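Long-range contacts in OsmC family protein (Rhodothermus marinus, PDB 5CML), which hydrolyses carboxylic esters, the part described here being the esterase domain, of alpha/beta-hydrolase type, of a longer protein that also has an OsmC domain: residues Q27-A32 and Q57-L62; Y31-H36 and A90-L95; A17-L22 and V61-F66; P101-I106 and E124-A129. All blocks are in the same frame, centred on the assembly; numbering follows the deposited sequence.

Contact 1. Residues Q27-A32 and Q57-L62; sequences QPVAYA and QGYAVL
Pro28 to Ala32 meet Gly58 to Leu62 as neighbouring parallel strands in the buried interior of the main sheet, joined at the end where both strands begin. Three regular bonds make the ladder: Ala60 N to Ala30 O, Ala32 N to Ala60 O (2.8 Å) and Leu62 N to Ala32 O, the last nearly straight at 171°. Before the ladder, Val29 N reaches Gly58 O (2.9 Å) from above the carbonyl plane. Gly58, which ends helix 45-56 in a Schellman motif, has a positive phi that suits glycine. Beside this turn Val29 sets CG1 over the centre of the Tyr59 ring, 3.7 Å from its centroid, a CH-pi contact made possible because CG1 sits between backbone N and carbonyl carbon (chi1 60°). Were Tyr59 replaced by a serine, Val29 CG1 would probably lose its aromatic floor and Gly245 O, in helix 234-252, the hydroxyl it now bonds. On the other face, the small Ala60 lets the Tyr31 ring come close, with CD2 3.4 Å from Ala60 CB; the ring also meets that of Tyr99. Strand 30-36, helix 45-56 and strand 59-65 thus form a beta-alpha-beta crossover, the repeating unit of the alpha/beta-hydrolase fold.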
loop_
_atom_site.group_PDB
_atom_site.type_symbol
_atom_site.label_atom_id
_atom_site.label_comp_id
_atom_site.label_asym_id
_atom_site.label_seq_id
_atom_site.Cartn_x
_atom_site.Cartn_y
_atom_site.Cartn_z
ATOM N N GLN A 27 11.944 20.824 2.470
ATOM C CA GLN A 27 12.406 19.487 2.862
ATOM C C GLN A 27 11.275 18.733 3.550
ATOM O O GLN A 27 10.873 19.094 4.653
ATOM C CB GLN A 27 13.611 19.562 3.803
ATOM C CG GLN A 27 14.173 18.177 4.169
ATOM C CD GLN A 27 14.657 17.388 2.954
ATOM O OE1 GLN A 27 14.392 16.188 2.819
ATOM N NE2 GLN A 27 15.379 18.057 2.071
ATOM N N PRO A 28 10.754 17.677 2.907
ATOM C CA PRO A 28 9.671 16.918 3.552
ATOM C C PRO A 28 10.127 16.234 4.821
ATOM O O PRO A 28 11.311 15.877 4.943
ATOM C CB PRO A 28 9.281 15.882 2.484
ATOM C CG PRO A 28 9.739 16.506 1.186
ATOM C CD PRO A 28 10.993 17.236 1.524
ATOM N N VAL A 29 9.192 16.039 5.751
ATOM C CA VAL A 29 9.499 15.321 6.974
ATOM C C VAL A 29 9.961 13.913 6.605
ATOM O O VAL A 29 10.808 13.331 7.276
ATOM C CB VAL A 29 8.292 15.239 7.919
ATOM C CG1 VAL A 29 7.137 14.540 7.277
ATOM C CG2 VAL A 29 8.656 14.541 9.222
ATOM N N ALA A 30 9.372 13.376 5.543
ATOM C CA ALA A 30 9.713 12.055 5.037
ATOM C C ALA A 30 9.040 11.858 3.685
ATOM O O ALA A 30 8.059 12.540 3.368
ATOM C CB ALA A 30 9.288 10.935 6.018
ATOM N N TYR A 31 9.574 10.925 2.905
ATOM C CA TYR A 31 8.913 10.446 1.706
ATOM C C TYR A 31 8.221 9.120 2.034
ATOM O O TYR A 31 8.803 8.266 2.717
ATOM C CB TYR A 31 9.912 10.248 0.546
ATOM C CG TYR A 31 10.447 11.554 -0.005
ATOM C CD1 TYR A 31 11.445 12.254 0.663
ATOM C CD2 TYR A 31 9.939 12.092 -1.173
ATOM C CE1 TYR A 31 11.925 13.457 0.174
ATOM C CE2 TYR A 31 10.398 13.304 -1.655
ATOM C CZ TYR A 31 11.406 13.969 -0.985
ATOM O OH TYR A 31 11.897 15.173 -1.475
ATOM N N ALA A 32 6.995 8.972 1.546
ATOM C CA ALA A 32 6.210 7.761 1.744
ATOM C C ALA A 32 5.922 7.149 0.398
ATOM O O ALA A 32 5.608 7.862 -0.547
ATOM C CB ALA A 32 4.907 8.059 2.476
ATOM N N GLN A 57 0.789 17.597 6.599
ATOM C CA GLN A 57 1.650 17.358 7.746
ATOM C C GLN A 57 3.125 17.357 7.382
ATOM O O GLN A 57 3.981 17.087 8.238
ATOM C CB GLN A 57 1.286 16.024 8.402
ATOM C CG GLN A 57 -0.074 16.051 9.057
ATOM C CD GLN A 57 -0.334 14.813 9.868
ATOM O OE1 GLN A 57 0.559 14.292 10.530
ATOM N NE2 GLN A 57 -1.552 14.327 9.814
ATOM N N GLY A 58 3.427 17.636 6.118
ATOM C CA GLY A 58 4.806 17.796 5.693
ATOM C C GLY A 58 5.428 16.608 4.983
ATOM O O GLY A 58 6.618 16.629 4.661
ATOM N N TYR A 59 4.641 15.566 4.736
ATOM C CA TYR A 59 5.149 14.398 4.009
ATOM C C TYR A 59 5.126 14.613 2.509
ATOM O O TYR A 59 4.297 15.367 1.993
ATOM C CB TYR A 59 4.309 13.153 4.310
ATOM C CG TYR A 59 4.351 12.652 5.722
ATOM C CD1 TYR A 59 3.512 13.177 6.693
ATOM C CD2 TYR A 59 5.183 11.595 6.072
ATOM C CE1 TYR A 59 3.523 12.681 7.986
ATOM C CE2 TYR A 59 5.212 11.092 7.355
ATOM C CZ TYR A 59 4.373 11.645 8.315
ATOM O OH TYR A 59 4.389 11.168 9.600
ATOM N N ALA A 60 6.033 13.934 1.807
ATOM C CA ALA A 60 5.887 13.743 0.377
ATOM C C ALA A 60 5.395 12.333 0.173
ATOM O O ALA A 60 5.825 11.430 0.885
ATOM C CB ALA A 60 7.225 13.990 -0.372
ATOM N N VAL A 61 4.521 12.143 -0.806
ATOM C CA VAL A 61 3.871 10.842 -1.017
ATOM C C VAL A 61 3.966 10.416 -2.481
ATOM O O VAL A 61 3.497 11.142 -3.373
ATOM C CB VAL A 61 2.368 10.880 -0.612
ATOM C CG1 VAL A 61 1.749 9.507 -0.769
ATOM C CG2 VAL A 61 2.165 11.350 0.831
ATOM N N LEU A 62 4.571 9.253 -2.723
ATOM C CA LEU A 62 4.577 8.654 -4.055
ATOM C C LEU A 62 3.438 7.638 -4.115
ATOM O O LEU A 62 3.492 6.572 -3.487
ATOM C CB LEU A 62 5.914 7.985 -4.373
ATOM C CG LEU A 62 6.057 7.422 -5.795
ATOM C CD1 LEU A 62 6.087 8.553 -6.837
ATOM C CD2 LEU A 62 7.304 6.587 -5.918
#

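Contact 2. Residues Y31-H36 and A90-L95; sequences YALFAH and AACRFL
Leu33 spreads its two methyl branches over one turn of helix 85-98, CD1 meeting Ala91 CB at 3.8 Å and the other branch turning toward Cys92. This is the helix-on-sheet layer of an alpha/beta-hydrolase fold: the helix runs roughly antiparallel to strand 30-36, at 160° between their directions, with the segment axes 9.6 Å apart. Leu33 can straddle two consecutive helix residues because its CG lies anti to the backbone N (chi1 172°), which carries the fork out from the strand toward the helix. Ala91 suits its place by being short, since its single methyl lets the helix settle close to the leucine. One turn further on, Leu95 covers the start of the strand: CD1 lies 4.4 Å from Leu33 CB, while CD2 comes to the Tyr31 ring, the two side chains crossing obliquely. Its branched end thus serves both strand residues, which point to the same face of the sheet. All the side chains that meet are buried, and the seam is apolar throughout. Around it, Leu62 of strand 59-65 packs on both Leu33 and Leu95, and Leu105 of strand 104-108 touches Leu33, so the helix rests on several strands rather than one. The tightest approach between the two segments is that of the thiol sulfur, with Cys92 SG 3.4 Å from Leu33 CD2.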
loop_
_atom_site.group_PDB
_atom_site.type_symbol
_atom_site.label_atom_id
_atom_site.label_comp_id
_atom_site.label_asym_id
_atom_site.label_seq_id
_atom_site.Cartn_x
_atom_site.Cartn_y
_atom_site.Cartn_z
ATOM N N TYR A 31 9.574 10.925 2.905
ATOM C CA TYR A 31 8.913 10.446 1.706
ATOM C C TYR A 31 8.221 9.120 2.034
ATOM O O TYR A 31 8.803 8.266 2.717
ATOM C CB TYR A 31 9.912 10.248 0.546
ATOM C CG TYR A 31 10.447 11.554 -0.005
ATOM C CD1 TYR A 31 11.445 12.254 0.663
ATOM C CD2 TYR A 31 9.939 12.092 -1.173
ATOM C CE1 TYR A 31 11.925 13.457 0.174
ATOM C CE2 TYR A 31 10.398 13.304 -1.655
ATOM C CZ TYR A 31 11.406 13.969 -0.985
ATOM O OH TYR A 31 11.897 15.173 -1.475
ATOM N N ALA A 32 6.995 8.972 1.546
ATOM C CA ALA A 32 6.210 7.761 1.744
ATOM C C ALA A 32 5.922 7.149 0.398
ATOM O O ALA A 32 5.608 7.862 -0.547
ATOM C CB ALA A 32 4.907 8.059 2.476
ATOM N N LEU A 33 6.003 5.823 0.316
ATOM C CA LEU A 33 5.532 5.078 -0.841
ATOM C C LEU A 33 4.168 4.551 -0.471
ATOM O O LEU A 33 4.012 3.927 0.579
ATOM C CB LEU A 33 6.475 3.920 -1.207
ATOM C CG LEU A 33 5.965 2.967 -2.293
ATOM C CD1 LEU A 33 5.800 3.738 -3.598
ATOM C CD2 LEU A 33 6.892 1.744 -2.497
ATOM N N PHE A 34 3.189 4.827 -1.317
ATOM C CA PHE A 34 1.797 4.468 -1.047
ATOM C C PHE A 34 1.290 3.597 -2.183
ATOM O O PHE A 34 0.893 4.102 -3.238
ATOM C CB PHE A 34 0.963 5.746 -0.886
ATOM C CG PHE A 34 -0.472 5.536 -0.462
ATOM C CD1 PHE A 34 -0.967 4.300 -0.085
ATOM C CD2 PHE A 34 -1.332 6.628 -0.437
ATOM C CE1 PHE A 34 -2.300 4.153 0.311
ATOM C CE2 PHE A 34 -2.660 6.496 -0.040
ATOM C CZ PHE A 34 -3.145 5.247 0.335
ATOM N N ALA A 35 1.314 2.284 -1.957
ATOM C CA ALA A 35 0.837 1.313 -2.941
ATOM C C ALA A 35 -0.619 1.016 -2.658
ATOM O O ALA A 35 -0.948 0.560 -1.578
ATOM C CB ALA A 35 1.641 0.066 -2.880
ATOM N N HIS A 36 -1.494 1.273 -3.616
ATOM C CA HIS A 36 -2.921 1.241 -3.316
ATOM C C HIS A 36 -3.754 0.678 -4.455
ATOM O O HIS A 36 -3.293 0.591 -5.608
ATOM C CB HIS A 36 -3.404 2.652 -2.997
ATOM C CG HIS A 36 -3.420 3.531 -4.196
ATOM N ND1 HIS A 36 -4.508 3.619 -5.035
ATOM C CD2 HIS A 36 -2.458 4.317 -4.740
ATOM C CE1 HIS A 36 -4.219 4.437 -6.033
ATOM N NE2 HIS A 36 -2.982 4.868 -5.878
ATOM N N ALA A 90 11.087 -1.144 -7.503
ATOM C CA ALA A 90 11.524 -0.138 -8.471
ATOM C C ALA A 90 11.091 1.267 -8.040
ATOM O O ALA A 90 11.814 2.266 -8.250
ATOM C CB ALA A 90 10.976 -0.464 -9.852
ATOM N N ALA A 91 9.919 1.345 -7.418
ATOM C CA ALA A 91 9.414 2.619 -6.954
ATOM C C ALA A 91 10.266 3.109 -5.786
ATOM O O ALA A 91 10.529 4.310 -5.648
ATOM C CB ALA A 91 7.954 2.497 -6.531
ATOM N N CYS A 92 10.656 2.180 -4.916
ATOM C CA CYS A 92 11.503 2.517 -3.781
ATOM C C CYS A 92 12.885 2.984 -4.255
ATOM O O CYS A 92 13.431 3.960 -3.726
ATOM C CB CYS A 92 11.647 1.334 -2.842
ATOM S SG CYS A 92 10.164 0.943 -1.873
ATOM N N ARG A 93 13.436 2.304 -5.260
ATOM C CA ARG A 93 14.734 2.699 -5.831
ATOM C C ARG A 93 14.660 4.088 -6.466
ATOM O O ARG A 93 15.608 4.869 -6.374
ATOM C CB ARG A 93 15.220 1.664 -6.857
ATOM C CG ARG A 93 15.624 0.338 -6.182
ATOM C CD ARG A 93 16.473 -0.535 -7.087
ATOM N NE ARG A 93 15.791 -0.813 -8.338
ATOM C CZ ARG A 93 14.961 -1.830 -8.544
ATOM N NH1 ARG A 93 14.690 -2.712 -7.577
ATOM N NH2 ARG A 93 14.404 -1.972 -9.735
ATOM N N PHE A 94 13.532 4.396 -7.097
ATOM C CA PHE A 94 13.329 5.702 -7.716
ATOM C C PHE A 94 13.400 6.784 -6.643
ATOM O O PHE A 94 14.089 7.789 -6.807
ATOM C CB PHE A 94 11.988 5.737 -8.451
ATOM C CG PHE A 94 11.502 7.121 -8.780
ATOM C CD1 PHE A 94 11.993 7.797 -9.878
ATOM C CD2 PHE A 94 10.544 7.745 -7.997
ATOM C CE1 PHE A 94 11.544 9.063 -10.185
ATOM C CE2 PHE A 94 10.098 9.016 -8.314
ATOM C CZ PHE A 94 10.600 9.670 -9.403
ATOM N N LEU A 95 12.719 6.555 -5.516
ATOM C CA LEU A 95 12.744 7.539 -4.430
ATOM C C LEU A 95 14.145 7.683 -3.834
ATOM O O LEU A 95 14.605 8.814 -3.554
ATOM C CB LEU A 95 11.730 7.157 -3.344
ATOM C CG LEU A 95 10.266 7.422 -3.682
ATOM C CD1 LEU A 95 9.416 6.825 -2.574
ATOM C CD2 LEU A 95 9.960 8.948 -3.845
#

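Contact 3. Residues A17-L22 and V61-F66; sequences AARLDL and VLRFDF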
loop_
_atom_site.group_PDB
_atom_site.type_symbol
_atom_site.label_atom_id
_atom_site.label_comp_id
_atom_site.label_asym_id
_atom_site.label_seq_id
_atom_site.Cartn_x
_atom_site.Cartn_y
_atom_site.Cartn_z
ATOM N N ALA A 17 4.548 4.497 -14.285
ATOM C CA ALA A 17 4.158 5.868 -13.952
ATOM C C ALA A 17 3.616 5.918 -12.542
ATOM O O ALA A 17 3.064 4.941 -12.033
ATOM C CB ALA A 17 3.124 6.393 -14.925
ATOM N N ALA A 18 3.766 7.078 -11.919
ATOM C CA ALA A 18 3.244 7.291 -10.586
ATOM C C ALA A 18 2.985 8.776 -10.413
ATOM O O ALA A 18 3.276 9.570 -11.302
ATOM C CB ALA A 18 4.216 6.778 -9.541
ATOM N N ARG A 19 2.403 9.133 -9.281
ATOM C CA ARG A 19 2.138 10.525 -8.946
ATOM C C ARG A 19 2.868 10.841 -7.651
ATOM O O ARG A 19 2.816 10.059 -6.709
ATOM C CB ARG A 19 0.632 10.781 -8.796
ATOM C CG ARG A 19 -0.160 10.546 -10.070
ATOM C CD ARG A 19 -0.014 11.689 -11.046
ATOM N NE ARG A 19 -1.119 12.630 -10.901
ATOM C CZ ARG A 19 -1.148 13.861 -11.413
ATOM N NH1 ARG A 19 -0.118 14.328 -12.107
ATOM N NH2 ARG A 19 -2.211 14.632 -11.213
ATOM N N LEU A 20 3.570 11.969 -7.638
ATOM C CA LEU A 20 4.327 12.416 -6.482
ATOM C C LEU A 20 3.687 13.680 -5.919
ATOM O O LEU A 20 3.592 14.694 -6.602
ATOM C CB LEU A 20 5.790 12.674 -6.867
ATOM C CG LEU A 20 6.683 13.203 -5.752
ATOM C CD1 LEU A 20 6.792 12.199 -4.625
ATOM C CD2 LEU A 20 8.053 13.559 -6.309
ATOM N N ASP A 21 3.215 13.588 -4.685
ATOM C CA ASP A 21 2.545 14.688 -4.007
ATOM C C ASP A 21 3.524 15.304 -3.019
ATOM O O ASP A 21 4.056 14.598 -2.151
ATOM C CB ASP A 21 1.299 14.185 -3.267
ATOM C CG ASP A 21 0.243 13.587 -4.195
ATOM O OD1 ASP A 21 0.275 13.814 -5.412
ATOM O OD2 ASP A 21 -0.653 12.881 -3.693
ATOM N N LEU A 22 3.826 16.588 -3.200
ATOM C CA LEU A 22 4.860 17.261 -2.430
ATOM C C LEU A 22 4.247 18.257 -1.448
ATOM O O LEU A 22 3.248 18.895 -1.769
ATOM C CB LEU A 22 5.811 17.990 -3.377
ATOM C CG LEU A 22 6.596 17.072 -4.327
ATOM C CD1 LEU A 22 7.172 17.861 -5.451
ATOM C CD2 LEU A 22 7.704 16.325 -3.593
ATOM N N VAL A 61 4.521 12.143 -0.806
ATOM C CA VAL A 61 3.871 10.842 -1.017
ATOM C C VAL A 61 3.966 10.416 -2.481
ATOM O O VAL A 61 3.497 11.142 -3.373
ATOM C CB VAL A 61 2.368 10.880 -0.612
ATOM C CG1 VAL A 61 1.749 9.507 -0.769
ATOM C CG2 VAL A 61 2.165 11.350 0.831
ATOM N N LEU A 62 4.571 9.253 -2.723
ATOM C CA LEU A 62 4.577 8.654 -4.055
ATOM C C LEU A 62 3.438 7.638 -4.115
ATOM O O LEU A 62 3.492 6.572 -3.487
ATOM C CB LEU A 62 5.914 7.985 -4.373
ATOM C CG LEU A 62 6.057 7.422 -5.795
ATOM C CD1 LEU A 62 6.087 8.553 -6.837
ATOM C CD2 LEU A 62 7.304 6.587 -5.918
ATOM N N ARG A 63 2.414 7.973 -4.884
ATOM C CA ARG A 63 1.277 7.092 -5.071
ATOM C C ARG A 63 1.563 6.139 -6.199
ATOM O O ARG A 63 1.821 6.553 -7.332
ATOM C CB ARG A 63 0.027 7.896 -5.376
ATOM C CG ARG A 63 -0.454 8.700 -4.212
ATOM C CD ARG A 63 -1.718 9.407 -4.548
ATOM N NE ARG A 63 -1.495 10.705 -5.182
ATOM C CZ ARG A 63 -2.055 11.091 -6.322
ATOM N NH1 ARG A 63 -2.833 10.257 -7.020
ATOM N NH2 ARG A 63 -1.812 12.315 -6.777
ATOM N N PHE A 64 1.532 4.855 -5.874
ATOM C CA PHE A 64 1.788 3.822 -6.851
ATOM C C PHE A 64 0.526 3.004 -7.022
ATOM O O PHE A 64 0.036 2.401 -6.070
ATOM C CB PHE A 64 2.951 2.946 -6.413
ATOM C CG PHE A 64 3.254 1.845 -7.364
ATOM C CD1 PHE A 64 4.070 2.072 -8.457
ATOM C CD2 PHE A 64 2.705 0.585 -7.185
ATOM C CE1 PHE A 64 4.353 1.060 -9.346
ATOM C CE2 PHE A 64 2.986 -0.438 -8.076
ATOM C CZ PHE A 64 3.805 -0.195 -9.155
ATOM N N ASP A 65 -0.002 3.016 -8.237
ATOM C CA ASP A 65 -1.229 2.298 -8.559
ATOM C C ASP A 65 -0.959 0.811 -8.732
ATOM O O ASP A 65 -0.449 0.365 -9.767
ATOM C CB ASP A 65 -1.841 2.876 -9.833
ATOM C CG ASP A 65 -2.999 2.061 -10.344
ATOM O OD1 ASP A 65 -3.662 1.369 -9.537
ATOM O OD2 ASP A 65 -3.247 2.120 -11.564
ATOM N N PHE A 66 -1.334 0.046 -7.715
ATOM C CA PHE A 66 -1.028 -1.376 -7.673
ATOM C C PHE A 66 -1.853 -2.157 -8.687
ATOM O O PHE A 66 -1.501 -3.274 -9.055
ATOM C CB PHE A 66 -1.273 -1.893 -6.248
ATOM C CG PHE A 66 -0.744 -3.264 -6.002
ATOM C CD1 PHE A 66 0.580 -3.458 -5.645
ATOM C CD2 PHE A 66 -1.568 -4.364 -6.141
ATOM C CE1 PHE A 66 1.075 -4.762 -5.426
ATOM C CE2 PHE A 66 -1.084 -5.650 -5.915
ATOM C CZ PHE A 66 0.237 -5.839 -5.554
HETATM O O HOH W 1 1.109 4.134 -10.605
HETATM O O HOH W 2 -3.644 12.717 -9.461
#
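Arg63 grips the carboxylate of Asp21 side-on in a salt bridge with two hydrogen bonds: NH2 to OD1 (2.9 Å), using the syn lone pair, and NE to OD2 (2.8 Å), OD2 being met 33° out of the carboxylate plane. The two planes are turned 37° apart. A bend at chi3 (-87°) swings the guanidinium back to the neighbouring strand, and Ser51 OG of helix 45-56 also bonds OD2, fixing this buried carboxylate. Arg19 lies alongside Arg63, its CB over one face of the Arg63 guanidinium, 3.5 Å from Arg63 NH2; its own NH1 bonds Thr5 OG1 of strand 2-9. A water accepts from Arg19 NE and, at greater length, from Arg63 NH2, which probably eases the nearness of like charges. Beneath run four backbone bonds, one almost straight from Asp21 N to Val61 O and one longer from Arg19 N to Arg63 O (3.3 Å). On the opposite face Leu62 CD1 reaches Ala18 CB (3.7 Å) and Leu20 CB (4.1 Å); Leu62 also packs on Phe94 of helix 85-98 and Leu20 on Tyr99. Strand 15-22, between strands 2-9 and 59-65, runs against the rest of the sheet, like the second strand of the canonical alpha/beta-hydrolase fold.

Contact 4. Residues P101-I106 and E124-A129; sequences PPALLI and EVKAVA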
loop_
_atom_site.group_PDB
_atom_site.type_symbol
_atom_site.label_atom_id
_atom_site.label_comp_id
_atom_site.label_asym_id
_atom_site.label_seq_id
_atom_site.Cartn_x
_atom_site.Cartn_y
_atom_site.Cartn_z
ATOM N N PRO A 101 15.352 7.948 0.294
ATOM C CA PRO A 101 14.755 6.633 0.524
ATOM C C PRO A 101 13.511 6.758 1.384
ATOM O O PRO A 101 13.502 7.548 2.358
ATOM C CB PRO A 101 15.858 5.856 1.257
ATOM C CG PRO A 101 17.132 6.540 0.833
ATOM C CD PRO A 101 16.761 7.998 0.716
ATOM N N PRO A 102 12.454 6.009 1.036
ATOM C CA PRO A 102 11.221 6.226 1.815
ATOM C C PRO A 102 11.353 5.721 3.247
ATOM O O PRO A 102 11.871 4.624 3.500
ATOM C CB PRO A 102 10.164 5.430 1.044
ATOM C CG PRO A 102 10.976 4.353 0.316
ATOM C CD PRO A 102 12.280 5.023 -0.041
ATOM N N ALA A 103 10.873 6.536 4.176
ATOM C CA ALA A 103 10.901 6.217 5.589
ATOM C C ALA A 103 9.574 5.621 6.029
ATOM O O ALA A 103 9.493 5.070 7.104
ATOM C CB ALA A 103 11.213 7.456 6.410
ATOM N N LEU A 104 8.555 5.719 5.180
ATOM C CA LEU A 104 7.211 5.213 5.494
ATOM C C LEU A 104 6.691 4.464 4.289
ATOM O O LEU A 104 6.731 4.992 3.165
ATOM C CB LEU A 104 6.261 6.367 5.850
ATOM C CG LEU A 104 4.763 6.097 6.053
ATOM C CD1 LEU A 104 4.516 5.180 7.205
ATOM C CD2 LEU A 104 4.020 7.406 6.268
ATOM N N LEU A 105 6.243 3.224 4.504
ATOM C CA LEU A 105 5.516 2.483 3.492
ATOM C C LEU A 105 4.059 2.415 3.896
ATOM O O LEU A 105 3.751 2.112 5.049
ATOM C CB LEU A 105 6.060 1.061 3.347
ATOM C CG LEU A 105 7.469 0.922 2.805
ATOM C CD1 LEU A 105 7.833 -0.593 2.673
ATOM C CD2 LEU A 105 7.690 1.649 1.472
ATOM N N ILE A 106 3.184 2.638 2.924
ATOM C CA ILE A 106 1.740 2.566 3.112
ATOM C C ILE A 106 1.171 1.657 2.042
ATOM O O ILE A 106 1.483 1.828 0.863
ATOM C CB ILE A 106 1.055 3.957 2.981
ATOM C CG1 ILE A 106 1.769 5.021 3.816
ATOM C CG2 ILE A 106 -0.431 3.851 3.339
ATOM C CD1 ILE A 106 1.397 6.481 3.414
ATOM N N GLU A 124 15.949 1.605 5.541
ATOM C CA GLU A 124 15.579 2.996 5.738
ATOM C C GLU A 124 14.110 3.182 6.072
ATOM O O GLU A 124 13.726 4.253 6.564
ATOM C CB GLU A 124 15.918 3.808 4.494
ATOM C CG GLU A 124 17.381 3.713 4.065
ATOM C CD GLU A 124 18.332 4.303 5.075
ATOM O OE1 GLU A 124 18.905 5.380 4.782
ATOM O OE2 GLU A 124 18.521 3.679 6.149
ATOM N N VAL A 125 13.287 2.162 5.822
ATOM C CA VAL A 125 11.869 2.241 6.185
ATOM C C VAL A 125 11.767 2.168 7.698
ATOM O O VAL A 125 12.232 1.204 8.308
ATOM C CB VAL A 125 11.031 1.102 5.523
ATOM C CG1 VAL A 125 9.601 1.014 6.082
ATOM C CG2 VAL A 125 11.043 1.246 3.997
ATOM N N LYS A 126 11.124 3.173 8.294
ATOM C CA LYS A 126 11.043 3.290 9.748
ATOM C C LYS A 126 9.660 2.949 10.283
ATOM O O LYS A 126 9.484 2.793 11.481
ATOM C CB LYS A 126 11.427 4.707 10.184
ATOM C CG LYS A 126 12.832 5.117 9.752
ATOM C CD LYS A 126 13.904 4.261 10.421
ATOM C CE LYS A 126 15.327 4.684 10.015
ATOM N NZ LYS A 126 16.233 3.501 9.790
ATOM N N ALA A 127 8.677 2.860 9.405
ATOM C CA ALA A 127 7.292 2.622 9.823
ATOM C C ALA A 127 6.477 2.115 8.653
ATOM O O ALA A 127 6.773 2.445 7.498
ATOM C CB ALA A 127 6.660 3.899 10.400
ATOM N N VAL A 128 5.490 1.261 8.944
ATOM C CA VAL A 128 4.642 0.678 7.915
ATOM C C VAL A 128 3.201 0.772 8.349
ATOM O O VAL A 128 2.886 0.518 9.515
ATOM C CB VAL A 128 4.987 -0.815 7.655
ATOM C CG1 VAL A 128 4.065 -1.440 6.576
ATOM C CG2 VAL A 128 6.465 -0.983 7.314
ATOM N N ALA A 129 2.325 1.112 7.409
ATOM C CA ALA A 129 0.900 1.247 7.696
ATOM C C ALA A 129 0.119 0.612 6.548
ATOM O O ALA A 129 0.492 0.760 5.366
ATOM C CB ALA A 129 0.499 2.710 7.876
#
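Leu104 to Ile106 and Ala127 to Ala129 run parallel, 13° apart in direction, paired by hydrogen bonds from Leu105 N to Ala127 O (3.1 Å) and from Ala129 N to Leu105 O (2.9 Å). Just ahead of the ladder Ala103 O accepts from Lys126 N at 2.8 Å, and weakly from Ala127 N, so one carbonyl holds the start of the second strand. Leu105 carries the packing on one face. Its CG lies 3.8 Å from Val125 CG2, and the two side chains cross at about a right angle; with CG anti to the carbonyl carbon (chi1 -66°), the fork leans back over the loop before strand 127-131. Shortening Leu105 to an alanine is likely to open a gap beside Val125 and Val115 of helix 110-118, leaving the valine methyls less firmly held. The other face holds Leu104, whose CD1 is 4.1 Å from Ala127 CB; the small side chains of Ala127 and Ala129 suit the layer below helix 234-252, where Trp247 and Leu244 meet them. Before the strands begin, Pro101 CB meets the aliphatic part of exposed Glu124 (CB to CB 3.8 Å), whose chain offers methylenes here. Strand 104-108, helix 110-118 and strand 127-131 form a beta-alpha-beta crossover, and strand 104-108 leads into a GxSxG sequence around Ser109 that probably forms the nucleophile elbow of the alpha/beta-hydrolase fold.

From the N terminus, strand 15-22 waits until residues 61-66 come to it, so contact 3 closes a loop that holds strand 30-36 and helix 45-56. Contact 1, starting later at 27-32 and ending on the same strand 59-65, closes a shorter loop that nests within this one, the two sharing Val61 and Leu62. Contact 2 opens from strand 30-36 too, but runs on to helix 85-98, so its segments alternate with those of contact 3. Contact 4 follows in series, closing the short connection that carries helix 110-118. Contacts 1 and 3 join three strands, contact 4 two more, and hydrogen bonds between strands 30-36 and 104-108 unite them; contact 2 seats a helix upon the sheet.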